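Local coordinates for DNA replication regulator protein HobA (Helicobacter pylori, PDB 2UVP), which is required for the initiation of chromosome replication and increases the binding of the initiator DnaA to the oriC region, at residues K41-T46 / F169-N174; I47-V50 / S55-V58. All coordinates share one frame; numbering follows the deposited sequence.

Interaction 1 of 2, residues K41-T46 / F169-N174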
# COMPACT_ATOMS: atom_id res chain seq x y z
N LYS A 41 -17.36 -29.25 -2.08
CA LYS A 41 -16.25 -30.00 -1.50
C LYS A 41 -15.06 -29.10 -1.16
O LYS A 41 -14.46 -29.21 -0.08
CB LYS A 41 -15.80 -31.14 -2.42
CG LYS A 41 -14.65 -31.96 -1.82
CD LYS A 41 -14.17 -33.09 -2.73
CE LYS A 41 -13.51 -32.57 -4.00
NZ LYS A 41 -12.97 -33.70 -4.82
N LEU A 42 -14.75 -28.18 -2.07
CA LEU A 42 -13.62 -27.25 -1.86
C LEU A 42 -13.88 -26.33 -0.69
O LEU A 42 -12.97 -26.04 0.12
CB LEU A 42 -13.36 -26.46 -3.14
CG LEU A 42 -12.53 -27.11 -4.26
CD1 LEU A 42 -12.57 -28.62 -4.26
CD2 LEU A 42 -12.95 -26.58 -5.61
N ILE A 43 -15.12 -25.84 -0.59
CA ILE A 43 -15.51 -25.03 0.56
C ILE A 43 -15.37 -25.82 1.86
O ILE A 43 -14.82 -25.31 2.86
CB ILE A 43 -16.91 -24.43 0.38
CG1 ILE A 43 -16.89 -23.38 -0.74
CG2 ILE A 43 -17.45 -23.85 1.72
CD1 ILE A 43 -18.25 -22.82 -1.10
N ALA A 44 -15.85 -27.07 1.86
CA ALA A 44 -15.77 -27.90 3.08
C ALA A 44 -14.31 -28.08 3.51
O ALA A 44 -13.98 -27.92 4.68
CB ALA A 44 -16.43 -29.25 2.86
N GLN A 45 -13.46 -28.40 2.54
CA GLN A 45 -12.04 -28.67 2.81
C GLN A 45 -11.34 -27.43 3.34
O GLN A 45 -10.52 -27.50 4.26
CB GLN A 45 -11.34 -29.16 1.55
CG GLN A 45 -11.87 -30.51 1.09
CD GLN A 45 -11.19 -31.04 -0.16
OE1 GLN A 45 -10.39 -30.35 -0.79
NE2 GLN A 45 -11.53 -32.28 -0.53
N THR A 46 -11.71 -26.28 2.80
CA THR A 46 -11.17 -25.00 3.28
C THR A 46 -11.63 -24.69 4.70
O THR A 46 -10.84 -24.23 5.53
CB THR A 46 -11.52 -23.88 2.30
OG1 THR A 46 -11.06 -24.24 0.99
CG2 THR A 46 -10.84 -22.54 2.71
N PHE A 169 -17.93 -15.64 -2.49
CA PHE A 169 -17.40 -15.28 -1.19
C PHE A 169 -18.46 -15.37 -0.11
O PHE A 169 -18.23 -15.89 0.98
CB PHE A 169 -16.80 -13.87 -1.15
CG PHE A 169 -16.28 -13.55 0.20
CD1 PHE A 169 -15.03 -14.01 0.58
CD2 PHE A 169 -17.08 -12.89 1.14
CE1 PHE A 169 -14.53 -13.78 1.88
CE2 PHE A 169 -16.61 -12.65 2.46
CZ PHE A 169 -15.32 -13.11 2.82
N LYS A 170 -19.63 -14.83 -0.41
CA LYS A 170 -20.70 -14.78 0.57
C LYS A 170 -21.15 -16.21 0.91
O LYS A 170 -21.49 -16.49 2.07
CB LYS A 170 -21.84 -13.93 0.06
CG LYS A 170 -21.50 -12.40 0.09
CD LYS A 170 -22.53 -11.59 -0.68
CE LYS A 170 -22.18 -10.07 -0.71
NZ LYS A 170 -22.00 -9.49 0.69
N LEU A 171 -21.10 -17.09 -0.09
CA LEU A 171 -21.39 -18.50 0.16
C LEU A 171 -20.33 -19.09 1.12
O LEU A 171 -20.68 -19.74 2.13
CB LEU A 171 -21.39 -19.29 -1.15
CG LEU A 171 -21.57 -20.80 -1.02
CD1 LEU A 171 -22.94 -21.14 -0.41
CD2 LEU A 171 -21.40 -21.44 -2.42
N PHE A 172 -19.05 -18.85 0.81
CA PHE A 172 -17.97 -19.31 1.64
C PHE A 172 -18.09 -18.82 3.08
O PHE A 172 -18.00 -19.62 4.02
CB PHE A 172 -16.60 -18.93 1.07
CG PHE A 172 -15.48 -19.24 2.00
CD1 PHE A 172 -15.03 -20.54 2.14
CD2 PHE A 172 -14.92 -18.24 2.80
CE1 PHE A 172 -14.01 -20.86 3.05
CE2 PHE A 172 -13.90 -18.54 3.71
CZ PHE A 172 -13.43 -19.87 3.82
N GLU A 173 -18.30 -17.52 3.29
CA GLU A 173 -18.34 -16.99 4.66
C GLU A 173 -19.56 -17.49 5.45
O GLU A 173 -19.48 -17.72 6.66
CB GLU A 173 -18.27 -15.45 4.66
CG GLU A 173 -19.49 -14.79 4.10
CD GLU A 173 -19.52 -13.28 4.32
OE1 GLU A 173 -18.99 -12.78 5.34
OE2 GLU A 173 -20.12 -12.61 3.46
N ASN A 174 -20.70 -17.66 4.78
CA ASN A 174 -21.88 -18.23 5.45
C ASN A 174 -21.64 -19.69 5.83
O ASN A 174 -22.00 -20.12 6.93
CB ASN A 174 -23.10 -18.10 4.57
CG ASN A 174 -23.79 -16.79 4.76
OD1 ASN A 174 -24.72 -16.67 5.60
ND2 ASN A 174 -23.34 -15.78 4.03

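Interaction 2 of 2, residues I47-V50 / S55-V58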
# COMPACT_ATOMS: atom_id res chain seq x y z
N ILE A 47 -12.91 -24.93 5.00
CA ILE A 47 -13.44 -24.77 6.35
C ILE A 47 -12.70 -25.69 7.34
O ILE A 47 -12.29 -25.24 8.41
CB ILE A 47 -14.94 -25.03 6.42
CG1 ILE A 47 -15.68 -23.90 5.69
CG2 ILE A 47 -15.39 -25.09 7.88
CD1 ILE A 47 -17.15 -24.19 5.41
N SER A 48 -12.51 -26.96 6.97
CA SER A 48 -11.76 -27.90 7.82
C SER A 48 -10.35 -27.39 8.11
O SER A 48 -9.86 -27.51 9.24
CB SER A 48 -11.69 -29.27 7.16
OG SER A 48 -12.96 -29.90 7.30
N HIS A 49 -9.71 -26.84 7.08
CA HIS A 49 -8.37 -26.27 7.22
C HIS A 49 -8.38 -25.16 8.24
O HIS A 49 -7.54 -25.12 9.16
CB HIS A 49 -7.87 -25.76 5.88
CG HIS A 49 -6.46 -25.25 5.92
ND1 HIS A 49 -6.14 -23.91 5.93
CD2 HIS A 49 -5.28 -25.91 5.95
CE1 HIS A 49 -4.83 -23.77 5.94
NE2 HIS A 49 -4.28 -24.97 5.99
N VAL A 50 -9.33 -24.24 8.11
CA VAL A 50 -9.49 -23.17 9.08
C VAL A 50 -9.72 -23.72 10.49
O VAL A 50 -9.08 -23.28 11.43
CB VAL A 50 -10.61 -22.19 8.65
CG1 VAL A 50 -10.96 -21.21 9.79
CG2 VAL A 50 -10.20 -21.46 7.37
N SER A 55 -3.71 -21.51 8.12
CA SER A 55 -3.68 -20.14 7.61
C SER A 55 -4.11 -20.11 6.13
O SER A 55 -3.94 -21.09 5.39
CB SER A 55 -2.27 -19.53 7.78
OG SER A 55 -1.29 -20.32 7.13
N LEU A 56 -4.69 -18.99 5.70
CA LEU A 56 -5.05 -18.82 4.29
C LEU A 56 -4.17 -17.74 3.70
O LEU A 56 -4.15 -16.60 4.18
CB LEU A 56 -6.53 -18.43 4.13
CG LEU A 56 -7.55 -19.48 4.56
CD1 LEU A 56 -8.92 -18.83 4.58
CD2 LEU A 56 -7.51 -20.66 3.60
N LEU A 57 -3.41 -18.11 2.67
CA LEU A 57 -2.52 -17.16 2.02
C LEU A 57 -3.22 -16.80 0.72
O LEU A 57 -3.28 -17.61 -0.21
CB LEU A 57 -1.14 -17.78 1.75
CG LEU A 57 -0.12 -17.74 2.91
CD1 LEU A 57 -0.63 -18.39 4.17
CD2 LEU A 57 1.19 -18.38 2.42
N VAL A 58 -3.73 -15.57 0.67
CA VAL A 58 -4.66 -15.20 -0.39
C VAL A 58 -3.95 -14.39 -1.47
O VAL A 58 -3.24 -13.41 -1.18
CB VAL A 58 -5.88 -14.38 0.17
CG1 VAL A 58 -6.96 -14.24 -0.91
CG2 VAL A 58 -6.50 -15.07 1.39

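Interaction 1 of 2, residues K41-T46 / F169-N174
Ile43 and Thr46, one turn apart on helix 39-51, meet Leu171 and Phe172 of helix 161-180, and all four side chains are buried. The Ile43 side chain divides its two branches between the two partners. Its CG2, placed anti to the backbone N by a chi1 of -68°, lies 4.1 Å from CD1 of Phe172, while the extended CG1 arm carries CD1 to within 3.7 Å of CD2 of Leu171, the Ile43 and Leu171 side chains crossing at about a right angle. Thr46 turns its methyl to the same ring: CG2 is 3.6 Å from CE1 of Phe172 and 3.9 Å from CZ, again nearly perpendicular to the phenylalanine side chain. Its hydroxyl points back along its own helix, where OG1 donates to O of Leu42 at 2.8 Å. That carbonyl also accepts from N of Thr46, and the two donors approach from opposite faces of its plane. The side-chain bond holds the OG1 branch on the helix backbone and leaves CG2 directed at the CE1-CZ side of Phe172. Trp119 of strand 116-121 makes an edge-to-face pair with Phe172, tying the ring to the sheet. The segment axes pass 10.4 Å apart at a signed crossing angle of -46°, with Ile43 and Phe172 in register. This is apolar packing between two neighbouring helices on one face of a parallel alpha/beta fold, consistent with the family's place in the SIS clan.

Interaction 2 of 2, residues I47-V50 / S55-V58
Helix-to-strand packing within one alpha/beta unit joins the C-terminal part of helix 39-51 to the start of strand 55-60, the strand that follows it after a tight connection. The strand belongs to the parallel sheet of this alpha/beta fold, between strands 88-90 and 116-121, and the backbone bonds of Leu56 to Ile89 and of Leu57 to Met117 confirm that position. CA atoms of Val50 and Ser55 mark the closest backbone approach, at 6.7 Å, where the short connection turns the chain from helix into strand. The first side-chain bond of His49 is directed toward the strand, and CG anti to the backbone N (chi1 -176°) brings the imidazole to the backbone of Ser55. The ring meets the Ser55 carbonyl at its edge, near the ring plane, but the spacing there is too short in the model to be given weight. ND1 of His49 is buried and has no hydrogen-bonding partner in the model; CD2 of Leu56 lies obliquely to the ring, 4.2 Å from ND1. Met117 and Asn115 also touch this histidine. Beside it the contact is purely apolar: the Val50 and Leu56 side chains cross at about a right angle, with CG2 of Val50 4.0 Å from CD1 of Leu56.

How the interactions relate
Helix 39-51 supplies one side of both contacts: residues 41-46 pack on helix 161-180, and residues 47-50, immediately following, pack on strand 55-60. The centres of the two contacts are about 10 Å apart, and the contacts touch where CG2 of Thr46 is 3.9 Å from CD2 of Leu56, making one continuous apolar layer from helix 161-180 to the sheet. Val50 and Ile47 extend it by touching Leu176 farther along helix 161-180. In sequence, interaction 2 is local, whereas interaction 1 brings together segments 123 residues apart. Interaction 2 lies away from the calcium sites; in interaction 1 the side chain of Leu171 is about 10 Å from that of the calcium ligand Glu33.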